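Local coordinates for uncharacterized protein (Singapore grouper iridovirus, PDB 3RJ2) that binds histone H3 and so probably acts on host chromatin or histone handling during infection by this iridovirus, at residues V6-F11 with T20-E25; Y30-T35 with M113-T118; F54-V59 with A99-S104; Y94-A99 with F131-A136. All coordinates share one frame; numbering follows the deposited sequence.

Interaction 1 of 4, residues V6-F11 with T20-E25; sequences VANCEF and TILVNE
C9 and I21 trade both of their backbone hydrogen bonds, C9 N to I21 O at 2.8 Å and I21 N to C9 O at 2.7 Å, which fixes the antiparallel register of 6-11 against 20-22, two short strand axes running at 163°. The non-hydrogen-bonded pairs N8/L22 and E10/T20 flank it, and one more bond follows after the second strand has ended, from V23 N to A7 O at 2.8 Å. Side chains then alternate between the faces. On the N8, E10, T20 and L22 face, the N8 amide slants across the T20 side chain, OD1 being 3.8 Å from T20 CG2. E10 and T20 run side by side, with E10 CG beside T20 OG1. V6 keeps CG1 anti to its backbone N (chi1 175°), and that branch presses on L22 CD2 at 3.4 Å, a tight contact for two methyls. The other face is the buried one: I21 CD1 comes to 4.2 Å from F11 CD1, and C9 SG and A7 CB both meet V23. Past the strand end, N24 ND2 passes within 4.1 Å of V6 CG2 and bonds the carbonyls of I5 and W27. The pairing is a beta hairpin, 6-12 with 18-22, at the edge of the four-stranded antiparallel sheet; its C9, F11, I21 and V23 face packs on strands 31-37 and 94-98 of the six-stranded sheet, as in a beta sandwich.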
loop_
_atom_site.group_PDB
_atom_site.type_symbol
_atom_site.label_atom_id
_atom_site.label_comp_id
_atom_site.label_asym_id
_atom_site.label_seq_id
_atom_site.Cartn_x
_atom_site.Cartn_y
_atom_site.Cartn_z
ATOM N N VAL A 6 -8.553 -5.119 -3.652
ATOM C CA VAL A 6 -7.589 -6.086 -4.145
ATOM C C VAL A 6 -6.659 -5.328 -5.053
ATOM O O VAL A 6 -7.089 -4.738 -6.036
ATOM C CB VAL A 6 -8.281 -7.254 -4.878
ATOM C CG1 VAL A 6 -7.245 -8.202 -5.488
ATOM C CG2 VAL A 6 -9.195 -7.999 -3.906
ATOM N N ALA A 7 -5.389 -5.304 -4.692
ATOM C CA ALA A 7 -4.405 -4.542 -5.443
ATOM C C ALA A 7 -3.443 -5.472 -6.162
ATOM O O ALA A 7 -2.894 -6.401 -5.566
ATOM C CB ALA A 7 -3.648 -3.576 -4.515
ATOM N N ASN A 8 -3.280 -5.238 -7.458
ATOM C CA ASN A 8 -2.295 -5.937 -8.256
ATOM C C ASN A 8 -1.142 -4.959 -8.484
ATOM O O ASN A 8 -1.303 -3.970 -9.204
ATOM C CB ASN A 8 -2.918 -6.418 -9.580
ATOM C CG ASN A 8 -1.966 -7.313 -10.398
ATOM O OD1 ASN A 8 -1.060 -6.827 -11.081
ATOM N ND2 ASN A 8 -2.188 -8.629 -10.337
ATOM N N CYS A 9 -0.004 -5.217 -7.835
ATOM C CA CYS A 9 1.171 -4.354 -7.945
ATOM C C CYS A 9 2.285 -5.006 -8.750
ATOM O O CYS A 9 2.780 -6.080 -8.376
ATOM C CB CYS A 9 1.725 -3.994 -6.565
ATOM S SG CYS A 9 0.515 -3.359 -5.391
ATOM N N GLU A 10 2.657 -4.347 -9.853
ATOM C CA GLU A 10 3.864 -4.676 -10.614
ATOM C C GLU A 10 4.986 -3.694 -10.273
ATOM O O GLU A 10 4.947 -2.534 -10.662
ATOM C CB GLU A 10 3.618 -4.649 -12.127
ATOM C CG GLU A 10 2.720 -5.748 -12.648
ATOM C CD GLU A 10 2.583 -5.755 -14.187
ATOM O OE1 GLU A 10 2.827 -4.707 -14.834
ATOM O OE2 GLU A 10 2.223 -6.823 -14.743
ATOM N N PHE A 11 5.970 -4.185 -9.533
ATOM C CA PHE A 11 7.181 -3.450 -9.230
ATOM C C PHE A 11 8.183 -3.750 -10.315
ATOM O O PHE A 11 8.431 -4.910 -10.620
ATOM C CB PHE A 11 7.726 -3.847 -7.865
ATOM C CG PHE A 11 6.944 -3.274 -6.728
ATOM C CD1 PHE A 11 5.961 -4.019 -6.100
ATOM C CD2 PHE A 11 7.175 -1.973 -6.300
ATOM C CE1 PHE A 11 5.228 -3.490 -5.059
ATOM C CE2 PHE A 11 6.447 -1.435 -5.249
ATOM C CZ PHE A 11 5.469 -2.192 -4.631
ATOM N N THR A 20 5.444 -9.126 -9.760
ATOM C CA THR A 20 4.034 -8.946 -9.493
ATOM C C THR A 20 3.698 -9.421 -8.088
ATOM O O THR A 20 4.138 -10.491 -7.658
ATOM C CB THR A 20 3.167 -9.659 -10.542
ATOM O OG1 THR A 20 3.567 -9.219 -11.848
ATOM C CG2 THR A 20 1.683 -9.331 -10.332
ATOM N N ILE A 21 2.944 -8.597 -7.371
ATOM C CA ILE A 21 2.442 -8.960 -6.065
ATOM C C ILE A 21 0.948 -8.703 -6.045
ATOM O O ILE A 21 0.492 -7.641 -6.458
ATOM C CB ILE A 21 3.160 -8.171 -4.959
ATOM C CG1 ILE A 21 4.646 -8.558 -4.939
ATOM C CG2 ILE A 21 2.505 -8.422 -3.597
ATOM C CD1 ILE A 21 5.487 -7.706 -4.097
ATOM N N LEU A 22 0.183 -9.690 -5.591
ATOM C CA LEU A 22 -1.257 -9.538 -5.490
ATOM C C LEU A 22 -1.590 -9.389 -4.014
ATOM O O LEU A 22 -1.469 -10.342 -3.254
ATOM C CB LEU A 22 -1.967 -10.763 -6.085
ATOM C CG LEU A 22 -3.268 -10.598 -6.877
ATOM C CD1 LEU A 22 -3.962 -11.956 -7.043
ATOM C CD2 LEU A 22 -4.215 -9.608 -6.252
ATOM N N VAL A 23 -2.011 -8.203 -3.598
ATOM C CA VAL A 23 -2.217 -7.963 -2.166
ATOM C C VAL A 23 -3.308 -8.794 -1.453
ATOM O O VAL A 23 -2.979 -9.619 -0.595
ATOM C CB VAL A 23 -2.266 -6.469 -1.813
ATOM C CG1 VAL A 23 -2.523 -6.308 -0.342
ATOM C CG2 VAL A 23 -0.925 -5.826 -2.175
ATOM N N ASN A 24 -4.580 -8.627 -1.782
ATOM C CA ASN A 24 -5.608 -9.330 -0.998
ATOM C C ASN A 24 -6.466 -10.367 -1.762
ATOM O O ASN A 24 -7.132 -10.024 -2.712
ATOM C CB ASN A 24 -6.489 -8.270 -0.323
ATOM C CG ASN A 24 -7.736 -8.842 0.303
ATOM O OD1 ASN A 24 -7.708 -9.905 0.918
ATOM N ND2 ASN A 24 -8.843 -8.126 0.165
ATOM N N GLU A 25 -6.476 -11.629 -1.346
ATOM C CA GLU A 25 -7.436 -12.601 -1.944
ATOM C C GLU A 25 -8.311 -13.388 -0.959
ATOM O O GLU A 25 -7.803 -14.168 -0.150
ATOM C CB GLU A 25 -6.768 -13.599 -2.892
ATOM C CG GLU A 25 -5.894 -12.998 -3.959
ATOM C CD GLU A 25 -4.453 -12.927 -3.515
ATOM O OE1 GLU A 25 -4.126 -12.032 -2.703
ATOM O OE2 GLU A 25 -3.655 -13.775 -3.969
#

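Interaction 2 of 4, residues Y30-T35 with M113-T118; sequences YCWIWT and MHYDET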
loop_
_atom_site.group_PDB
_atom_site.type_symbol
_atom_site.label_atom_id
_atom_site.label_comp_id
_atom_site.label_asym_id
_atom_site.label_seq_id
_atom_site.Cartn_x
_atom_site.Cartn_y
_atom_site.Cartn_z
ATOM N N TYR A 30 -12.544 -5.664 5.365
ATOM C CA TYR A 30 -12.578 -4.267 4.961
ATOM C C TYR A 30 -11.179 -3.623 4.789
ATOM O O TYR A 30 -10.418 -4.067 3.910
ATOM C CB TYR A 30 -13.569 -3.516 5.868
ATOM C CG TYR A 30 -15.035 -3.859 5.550
ATOM C CD1 TYR A 30 -15.921 -2.867 5.097
ATOM C CD2 TYR A 30 -15.529 -5.175 5.672
ATOM C CE1 TYR A 30 -17.261 -3.166 4.790
ATOM C CE2 TYR A 30 -16.864 -5.485 5.363
ATOM C CZ TYR A 30 -17.726 -4.473 4.921
ATOM O OH TYR A 30 -19.049 -4.748 4.610
ATOM N N CYS A 31 -10.840 -2.609 5.594
ATOM C CA CYS A 31 -9.539 -1.923 5.497
ATOM C C CYS A 31 -8.347 -2.812 5.844
ATOM O O CYS A 31 -8.415 -3.634 6.759
ATOM C CB CYS A 31 -9.493 -0.703 6.401
ATOM S SG CYS A 31 -10.549 0.600 5.890
ATOM N N TRP A 32 -7.264 -2.646 5.097
ATOM C CA TRP A 32 -5.997 -3.287 5.425
ATOM C C TRP A 32 -4.813 -2.358 5.186
ATOM O O TRP A 32 -4.956 -1.292 4.587
ATOM C CB TRP A 32 -5.826 -4.635 4.705
ATOM C CG TRP A 32 -6.088 -4.617 3.220
ATOM C CD1 TRP A 32 -7.194 -5.118 2.574
ATOM C CD2 TRP A 32 -5.227 -4.104 2.195
ATOM N NE1 TRP A 32 -7.077 -4.930 1.224
ATOM C CE2 TRP A 32 -5.883 -4.312 0.959
ATOM C CE3 TRP A 32 -3.966 -3.482 2.199
ATOM C CZ2 TRP A 32 -5.328 -3.909 -0.269
ATOM C CZ3 TRP A 32 -3.414 -3.081 0.976
ATOM C CH2 TRP A 32 -4.095 -3.302 -0.237
ATOM N N ILE A 33 -3.658 -2.763 5.707
ATOM C CA ILE A 33 -2.389 -2.083 5.475
ATOM C C ILE A 33 -1.445 -3.159 4.980
ATOM O O ILE A 33 -1.490 -4.306 5.438
ATOM C CB ILE A 33 -1.840 -1.419 6.760
ATOM C CG1 ILE A 33 -2.830 -0.375 7.287
ATOM C CG2 ILE A 33 -0.484 -0.773 6.510
ATOM C CD1 ILE A 33 -2.480 0.149 8.677
ATOM N N TRP A 34 -0.622 -2.793 4.008
ATOM C CA TRP A 34 0.326 -3.706 3.415
ATOM C C TRP A 34 1.714 -3.077 3.421
ATOM O O TRP A 34 1.880 -1.923 3.029
ATOM C CB TRP A 34 -0.130 -4.034 2.000
ATOM C CG TRP A 34 0.780 -4.879 1.184
ATOM C CD1 TRP A 34 0.892 -6.242 1.221
ATOM C CD2 TRP A 34 1.683 -4.424 0.167
ATOM N NE1 TRP A 34 1.832 -6.663 0.297
ATOM C CE2 TRP A 34 2.325 -5.566 -0.367
ATOM C CE3 TRP A 34 2.034 -3.155 -0.331
ATOM C CZ2 TRP A 34 3.285 -5.479 -1.402
ATOM C CZ3 TRP A 34 2.998 -3.071 -1.366
ATOM C CH2 TRP A 34 3.598 -4.229 -1.886
ATOM N N THR A 35 2.690 -3.849 3.889
ATOM C CA THR A 35 4.097 -3.451 3.926
ATOM C C THR A 35 4.983 -4.410 3.120
ATOM O O THR A 35 4.877 -5.624 3.254
ATOM C CB THR A 35 4.625 -3.404 5.381
ATOM O OG1 THR A 35 3.786 -2.540 6.151
ATOM C CG2 THR A 35 6.059 -2.864 5.424
ATOM N N MET A 113 -6.462 -5.816 9.498
ATOM C CA MET A 113 -5.490 -6.671 8.805
ATOM C C MET A 113 -4.250 -5.879 8.403
ATOM O O MET A 113 -4.368 -4.790 7.848
ATOM C CB MET A 113 -6.154 -7.271 7.563
ATOM C CG MET A 113 -5.292 -8.203 6.750
ATOM S SD MET A 113 -4.913 -9.772 7.545
ATOM C CE MET A 113 -6.563 -10.394 7.916
ATOM N N HIS A 114 -3.071 -6.421 8.715
ATOM C CA HIS A 114 -1.816 -5.938 8.158
ATOM C C HIS A 114 -1.150 -7.077 7.400
ATOM O O HIS A 114 -0.859 -8.130 7.979
ATOM C CB HIS A 114 -0.881 -5.373 9.240
ATOM C CG HIS A 114 0.506 -5.068 8.750
ATOM N ND1 HIS A 114 0.772 -4.083 7.818
ATOM C CD2 HIS A 114 1.704 -5.619 9.064
ATOM C CE1 HIS A 114 2.069 -4.040 7.583
ATOM N NE2 HIS A 114 2.658 -4.958 8.330
ATOM N N TYR A 115 -0.922 -6.869 6.109
ATOM C CA TYR A 115 -0.197 -7.839 5.302
ATOM C C TYR A 115 1.284 -7.498 5.272
ATOM O O TYR A 115 1.673 -6.440 4.794
ATOM C CB TYR A 115 -0.742 -7.889 3.871
ATOM C CG TYR A 115 -2.153 -8.417 3.738
ATOM C CD1 TYR A 115 -2.455 -9.758 4.000
ATOM C CD2 TYR A 115 -3.184 -7.584 3.323
ATOM C CE1 TYR A 115 -3.759 -10.248 3.861
ATOM C CE2 TYR A 115 -4.494 -8.062 3.177
ATOM C CZ TYR A 115 -4.770 -9.397 3.449
ATOM O OH TYR A 115 -6.060 -9.870 3.310
ATOM N N ASP A 116 2.114 -8.381 5.811
ATOM C CA ASP A 116 3.549 -8.194 5.675
ATOM C C ASP A 116 3.995 -9.143 4.607
ATOM O O ASP A 116 3.837 -10.350 4.746
ATOM C CB ASP A 116 4.317 -8.442 6.967
ATOM C CG ASP A 116 5.767 -7.969 6.874
ATOM O OD1 ASP A 116 6.566 -8.611 6.146
ATOM O OD2 ASP A 116 6.103 -6.938 7.510
ATOM N N GLU A 117 4.570 -8.585 3.552
ATOM C CA GLU A 117 4.764 -9.301 2.295
ATOM C C GLU A 117 5.515 -10.633 2.369
ATOM O O GLU A 117 5.179 -11.571 1.637
ATOM C CB GLU A 117 5.366 -8.383 1.237
ATOM C CG GLU A 117 5.277 -8.935 -0.164
ATOM C CD GLU A 117 3.962 -9.646 -0.453
ATOM O OE1 GLU A 117 2.882 -9.041 -0.252
ATOM O OE2 GLU A 117 4.021 -10.815 -0.891
ATOM N N THR A 118 6.518 -10.731 3.232
ATOM C CA THR A 118 7.255 -11.999 3.331
ATOM C C THR A 118 7.229 -12.655 4.732
ATOM O O THR A 118 7.674 -13.799 4.906
ATOM C CB THR A 118 8.680 -11.902 2.706
ATOM O OG1 THR A 118 9.305 -10.667 3.097
ATOM C CG2 THR A 118 8.590 -11.952 1.166
#
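Y115 turns the edge of its ring onto the face of the W32 indole: CE2 stands 3.8 Å from W32 CG, and the planes meet at 68° in an edge-to-face pair. W32 can present that face because its CG sits between the backbone N and the carbonyl carbon (chi1 50°). W34, two residues on, is met at its rim instead. Its CD1 abuts Y115 CB at 3.5 Å, and NE1 gives E117 OE1 a nearly straight bond of 2.7 Å, the carboxylate oxygen lying in the indole plane and accepting through its anti lone pair. E117 N is also bonded to T35 O, which ties this residue down at both ends. On the other face I33 CG2 touches H114 ND1, itself weakly bonded to I33 O, while T35 OG1 takes a bond from R96. Underneath, I33 N to M113 O, Y115 N to I33 O and T35 N to Y115 O complete the backbone pairing of parallel neighbours, 31-37 and 111-116, inside an otherwise antiparallel six-stranded sheet.

Interaction 3 of 4, residues F54-V59 with A99-S104; sequences FMRHRV and AAINVS
R56 O is gripped by two adjacent residues, I101 and N102. N102 ND2 donates to it at 3.2 Å, lying in the carbonyl plane on a lone pair, and I101 N comes to 2.8 Å in a bond too bent to be more than weak. The amide of N102 can fold back over the strand because its CG sits between the backbone N and the carbonyl carbon (chi1 58°); N102 ND2 also lies 2.9 Å from R56 N, another donor, so the amide placement is doubtful. I101 spreads its two branches over two arginines. Its CG2 packs on the aliphatic part of R56, 3.6 Å from CG, and lies at the edge of the guanidinium, while CD1 reaches the R58 stem at 3.8 Å from CD. The far end of R56 comes back to the same turn through water 1, which donates to I101 O at 2.8 Å and takes a weak bond from R56 NH2. R58 heads elsewhere, with NE bonded to T60 OG1. A100 holds the N-cap position, and its carbonyl receives both V103 N and S104 N, closing the short turn of helix. Helix 101-104 follows strand 94-98 after A99 and A100 and leans on strand 56-62, next to 94-98 in the six-stranded sheet; I101 and S104 also touch L135 and F131 of helix 128-136, and C31 of strand 31-37 lies against A100, V103 and S104.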
loop_
_atom_site.group_PDB
_atom_site.type_symbol
_atom_site.label_atom_id
_atom_site.label_comp_id
_atom_site.label_asym_id
_atom_site.label_seq_id
_atom_site.Cartn_x
_atom_site.Cartn_y
_atom_site.Cartn_z
ATOM N N PHE A 54 -14.846 6.402 -5.479
ATOM C CA PHE A 54 -14.518 7.412 -4.471
ATOM C C PHE A 54 -13.666 6.890 -3.306
ATOM O O PHE A 54 -13.475 7.605 -2.327
ATOM C CB PHE A 54 -15.776 8.168 -3.977
ATOM C CG PHE A 54 -16.608 8.766 -5.096
ATOM C CD1 PHE A 54 -16.200 9.926 -5.750
ATOM C CD2 PHE A 54 -17.777 8.147 -5.518
ATOM C CE1 PHE A 54 -16.961 10.466 -6.799
ATOM C CE2 PHE A 54 -18.537 8.680 -6.569
ATOM C CZ PHE A 54 -18.123 9.837 -7.202
ATOM N N MET A 55 -13.127 5.671 -3.416
ATOM C CA MET A 55 -12.139 5.193 -2.418
ATOM C C MET A 55 -10.815 5.944 -2.565
ATOM O O MET A 55 -10.463 6.385 -3.648
ATOM C CB MET A 55 -11.857 3.692 -2.571
ATOM C CG MET A 55 -12.700 2.762 -1.718
ATOM S SD MET A 55 -12.098 1.080 -1.975
ATOM C CE MET A 55 -13.425 0.171 -1.182
ATOM N N ARG A 56 -10.077 6.071 -1.474
ATOM C CA ARG A 56 -8.750 6.643 -1.540
ATOM C C ARG A 56 -7.803 5.668 -0.880
ATOM O O ARG A 56 -8.136 5.110 0.154
ATOM C CB ARG A 56 -8.721 7.989 -0.830
ATOM C CG ARG A 56 -7.346 8.573 -0.619
ATOM C CD ARG A 56 -7.409 10.082 -0.690
ATOM N NE ARG A 56 -7.336 10.684 0.626
ATOM C CZ ARG A 56 -7.660 11.951 0.892
ATOM N NH1 ARG A 56 -8.107 12.761 -0.070
ATOM N NH2 ARG A 56 -7.550 12.401 2.132
ATOM N N HIS A 57 -6.638 5.468 -1.484
ATOM C CA HIS A 57 -5.565 4.682 -0.873
ATOM C C HIS A 57 -4.304 5.527 -0.751
ATOM O O HIS A 57 -4.088 6.452 -1.538
ATOM C CB HIS A 57 -5.278 3.422 -1.696
ATOM C CG HIS A 57 -6.517 2.712 -2.135
ATOM N ND1 HIS A 57 -6.903 2.630 -3.458
ATOM C CD2 HIS A 57 -7.494 2.106 -1.421
ATOM C CE1 HIS A 57 -8.054 1.983 -3.541
ATOM N NE2 HIS A 57 -8.432 1.652 -2.318
ATOM N N ARG A 58 -3.474 5.205 0.231
ATOM C CA ARG A 58 -2.186 5.844 0.354
ATOM C C ARG A 58 -1.066 4.847 0.047
ATOM O O ARG A 58 -1.029 3.733 0.584
ATOM C CB ARG A 58 -2.044 6.423 1.754
ATOM C CG ARG A 58 -0.905 7.342 1.936
ATOM C CD ARG A 58 -0.882 7.829 3.380
ATOM N NE ARG A 58 0.468 7.787 3.898
ATOM C CZ ARG A 58 1.155 8.820 4.363
ATOM N NH1 ARG A 58 0.616 10.029 4.423
ATOM N NH2 ARG A 58 2.387 8.616 4.784
ATOM N N VAL A 59 -0.173 5.260 -0.851
ATOM C CA VAL A 59 1.069 4.545 -1.129
ATOM C C VAL A 59 2.229 5.382 -0.589
ATOM O O VAL A 59 2.420 6.529 -0.996
ATOM C CB VAL A 59 1.288 4.328 -2.651
ATOM C CG1 VAL A 59 2.515 3.461 -2.881
ATOM C CG2 VAL A 59 0.063 3.701 -3.279
ATOM N N ALA A 99 -5.012 0.856 2.368
ATOM C CA ALA A 99 -6.215 0.705 1.550
ATOM C C ALA A 99 -7.461 1.325 2.187
ATOM O O ALA A 99 -7.719 1.143 3.373
ATOM C CB ALA A 99 -6.458 -0.763 1.267
ATOM N N ALA A 100 -8.237 2.045 1.378
ATOM C CA ALA A 100 -9.392 2.821 1.826
ATOM C C ALA A 100 -9.021 3.671 3.033
ATOM O O ALA A 100 -9.637 3.561 4.094
ATOM C CB ALA A 100 -10.599 1.924 2.131
ATOM N N ILE A 101 -8.000 4.509 2.859
ATOM C CA ILE A 101 -7.595 5.461 3.893
ATOM C C ILE A 101 -8.665 6.546 4.054
ATOM O O ILE A 101 -8.601 7.348 4.989
ATOM C CB ILE A 101 -6.210 6.092 3.614
ATOM C CG1 ILE A 101 -5.677 6.781 4.887
ATOM C CG2 ILE A 101 -6.287 7.064 2.432
ATOM C CD1 ILE A 101 -4.191 6.832 5.002
ATOM N N ASN A 102 -9.638 6.567 3.136
ATOM C CA ASN A 102 -10.815 7.441 3.272
ATOM C C ASN A 102 -11.682 7.031 4.451
ATOM O O ASN A 102 -12.421 7.855 4.983
ATOM C CB ASN A 102 -11.644 7.553 1.979
ATOM C CG ASN A 102 -12.147 6.229 1.480
ATOM O OD1 ASN A 102 -13.363 5.976 1.460
ATOM N ND2 ASN A 102 -11.233 5.369 1.059
ATOM N N VAL A 103 -11.571 5.758 4.842
ATOM C CA VAL A 103 -12.248 5.204 6.010
ATOM C C VAL A 103 -11.315 5.153 7.242
ATOM O O VAL A 103 -11.613 5.759 8.264
ATOM C CB VAL A 103 -12.816 3.801 5.694
ATOM C CG1 VAL A 103 -13.315 3.096 6.960
ATOM C CG2 VAL A 103 -13.950 3.901 4.654
ATOM N N SER A 104 -10.177 4.465 7.120
ATOM C CA SER A 104 -9.297 4.192 8.258
ATOM C C SER A 104 -8.629 5.418 8.885
ATOM O O SER A 104 -8.262 5.386 10.060
ATOM C CB SER A 104 -8.231 3.151 7.886
ATOM O OG SER A 104 -7.293 3.652 6.956
HETATM O O HOH W 1 -8.414 9.949 3.998
#

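Interaction 4 of 4, residues Y94-A99 with F131-A136; sequences YARIHA and FARTLA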
loop_
_atom_site.group_PDB
_atom_site.type_symbol
_atom_site.label_atom_id
_atom_site.label_comp_id
_atom_site.label_asym_id
_atom_site.label_seq_id
_atom_site.Cartn_x
_atom_site.Cartn_y
_atom_site.Cartn_z
ATOM N N TYR A 94 11.245 0.301 1.060
ATOM C CA TYR A 94 9.960 -0.261 1.509
ATOM C C TYR A 94 8.806 0.472 0.885
ATOM O O TYR A 94 8.871 1.692 0.684
ATOM C CB TYR A 94 9.740 -0.076 3.025
ATOM C CG TYR A 94 10.742 -0.707 3.937
ATOM C CD1 TYR A 94 10.517 -1.964 4.479
ATOM C CD2 TYR A 94 11.890 -0.022 4.297
ATOM C CE1 TYR A 94 11.431 -2.538 5.354
ATOM C CE2 TYR A 94 12.815 -0.580 5.158
ATOM C CZ TYR A 94 12.584 -1.834 5.683
ATOM O OH TYR A 94 13.514 -2.379 6.539
ATOM N N ALA A 95 7.726 -0.263 0.637
ATOM C CA ALA A 95 6.467 0.331 0.226
ATOM C C ALA A 95 5.388 -0.073 1.225
ATOM O O ALA A 95 5.459 -1.131 1.837
ATOM C CB ALA A 95 6.087 -0.108 -1.193
ATOM N N ARG A 96 4.408 0.792 1.397
ATOM C CA ARG A 96 3.249 0.494 2.200
ATOM C C ARG A 96 2.031 1.025 1.454
ATOM O O ARG A 96 2.087 2.086 0.811
ATOM C CB ARG A 96 3.388 1.110 3.600
ATOM C CG ARG A 96 2.169 0.971 4.525
ATOM C CD ARG A 96 2.523 1.277 5.966
ATOM N NE ARG A 96 3.437 0.272 6.517
ATOM C CZ ARG A 96 4.259 0.475 7.546
ATOM N NH1 ARG A 96 4.321 1.663 8.156
ATOM N NH2 ARG A 96 5.029 -0.516 7.965
ATOM N N ILE A 97 0.947 0.260 1.497
ATOM C CA ILE A 97 -0.337 0.737 1.016
ATOM C C ILE A 97 -1.296 0.768 2.200
ATOM O O ILE A 97 -1.424 -0.233 2.915
ATOM C CB ILE A 97 -0.880 -0.165 -0.135
ATOM C CG1 ILE A 97 0.064 -0.095 -1.348
ATOM C CG2 ILE A 97 -2.299 0.210 -0.499
ATOM C CD1 ILE A 97 -0.278 -1.021 -2.521
ATOM N N HIS A 98 -1.918 1.920 2.447
ATOM C CA HIS A 98 -3.082 1.983 3.327
ATOM C C HIS A 98 -4.283 1.972 2.394
ATOM O O HIS A 98 -4.533 2.967 1.704
ATOM C CB HIS A 98 -3.109 3.270 4.175
ATOM C CG HIS A 98 -2.054 3.333 5.245
ATOM N ND1 HIS A 98 -0.719 3.542 4.967
ATOM C CD2 HIS A 98 -2.144 3.231 6.592
ATOM C CE1 HIS A 98 -0.030 3.548 6.096
ATOM N NE2 HIS A 98 -0.874 3.372 7.097
ATOM N N ALA A 99 -5.012 0.856 2.368
ATOM C CA ALA A 99 -6.215 0.705 1.550
ATOM C C ALA A 99 -7.461 1.325 2.187
ATOM O O ALA A 99 -7.719 1.143 3.373
ATOM C CB ALA A 99 -6.458 -0.763 1.267
ATOM N N PHE A 131 -1.861 3.895 14.462
ATOM C CA PHE A 131 -2.192 4.123 13.070
ATOM C C PHE A 131 -1.307 5.229 12.531
ATOM O O PHE A 131 -0.695 5.063 11.486
ATOM C CB PHE A 131 -3.670 4.484 12.888
ATOM C CG PHE A 131 -4.080 4.625 11.454
ATOM C CD1 PHE A 131 -4.548 3.525 10.741
ATOM C CD2 PHE A 131 -3.977 5.845 10.808
ATOM C CE1 PHE A 131 -4.925 3.647 9.410
ATOM C CE2 PHE A 131 -4.344 5.982 9.478
ATOM C CZ PHE A 131 -4.830 4.881 8.776
ATOM N N ALA A 132 -1.251 6.359 13.236
ATOM C CA ALA A 132 -0.413 7.488 12.810
ATOM C C ALA A 132 1.052 7.095 12.582
ATOM O O ALA A 132 1.690 7.540 11.610
ATOM C CB ALA A 132 -0.488 8.600 13.812
ATOM N N ARG A 133 1.570 6.246 13.465
ATOM C CA ARG A 133 2.926 5.743 13.327
ATOM C C ARG A 133 3.156 5.092 11.946
ATOM O O ARG A 133 4.207 5.304 11.315
ATOM C CB ARG A 133 3.254 4.757 14.448
ATOM C CG ARG A 133 4.722 4.382 14.475
ATOM C CD ARG A 133 4.916 2.910 14.795
ATOM N NE ARG A 133 6.094 2.441 14.083
ATOM C CZ ARG A 133 6.095 1.643 13.020
ATOM N NH1 ARG A 133 4.962 1.155 12.519
ATOM N NH2 ARG A 133 7.260 1.307 12.467
ATOM N N THR A 134 2.174 4.331 11.462
ATOM C CA THR A 134 2.328 3.619 10.185
ATOM C C THR A 134 2.372 4.556 8.970
ATOM O O THR A 134 2.752 4.134 7.899
ATOM C CB THR A 134 1.226 2.551 9.944
ATOM O OG1 THR A 134 -0.023 3.192 9.656
ATOM C CG2 THR A 134 1.089 1.603 11.136
ATOM N N LEU A 135 1.960 5.813 9.144
ATOM C CA LEU A 135 2.045 6.831 8.097
ATOM C C LEU A 135 3.439 7.426 7.984
ATOM O O LEU A 135 3.828 7.921 6.915
ATOM C CB LEU A 135 1.058 7.973 8.380
ATOM C CG LEU A 135 -0.417 7.604 8.555
ATOM C CD1 LEU A 135 -1.210 8.781 9.047
ATOM C CD2 LEU A 135 -1.006 7.057 7.250
ATOM N N ALA A 136 4.188 7.380 9.089
ATOM C CA ALA A 136 5.472 8.079 9.200
ATOM C C ALA A 136 6.733 7.181 9.217
ATOM O O ALA A 136 7.819 7.634 8.869
ATOM C CB ALA A 136 5.453 8.987 10.421
#
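T134 supplies both polar grips between strand 94-98 and helix 128-136. Its hydroxyl accepts from H98 NE2 at 2.7 Å, nearly straight and in the imidazole plane, and donates in turn to F131 O at 2.7 Å, on a lone pair of that carbonyl. OG1 is therefore used in both senses, and the bond from NE2 places a proton on that nitrogen. The hydroxyl reaches back to the helix backbone because it sits between N and the carbonyl carbon of T134 (chi1 72°). T134 O has a partner as well: R96 NH1 lies 2.9 Å from it, with the oxygen in the guanidinium plane. NH1 also bonds A137 O, NE bonds T35 OG1, and NH2 is hydrogen-bonded elsewhere, so the arginine ties the helix end and strand 31-37 to its own strand. The positive charge, close to carbonyls at the C-terminal end of the helix, is probably favourable there, even with R133 NH1 only 4.4 Å from R96 NH1. Round these bonds the H98 ring is fenced by carbon. L135 CD2 stands over one face, 3.9 Å from the ring centroid in a CH-pi contact, and the imidazole turns an edge toward the face of F131, planes at 69° in an offset edge-to-face pair. The arrangement is a C-terminal helix laid on a face of a beta sheet, at 138° to strand 94-98, with buried polar links among the packing.

In the fold
Interactions 2, 3 and 4 all reach the six-stranded sheet, with strands 56-62, 94-98, 31-37 and 111-116 side by side in that order, while interaction 1 is the hairpin of the four-stranded sheet facing it. Interaction 1 closes first along the chain; interaction 3 is nested in the loop closed by interaction 2, and interaction 4 crosses both. The centres of interactions 2 and 4 are about 10 Å apart, those of interactions 1 and 3 about 16 Å. The two sheets meet where V23 packs on W32, F11 on W34 and C9 on I97. A99, shared by 3 and 4, joins strand 94-98 to helix 101-104, and both touch the C-terminal helix, giving one compact domain.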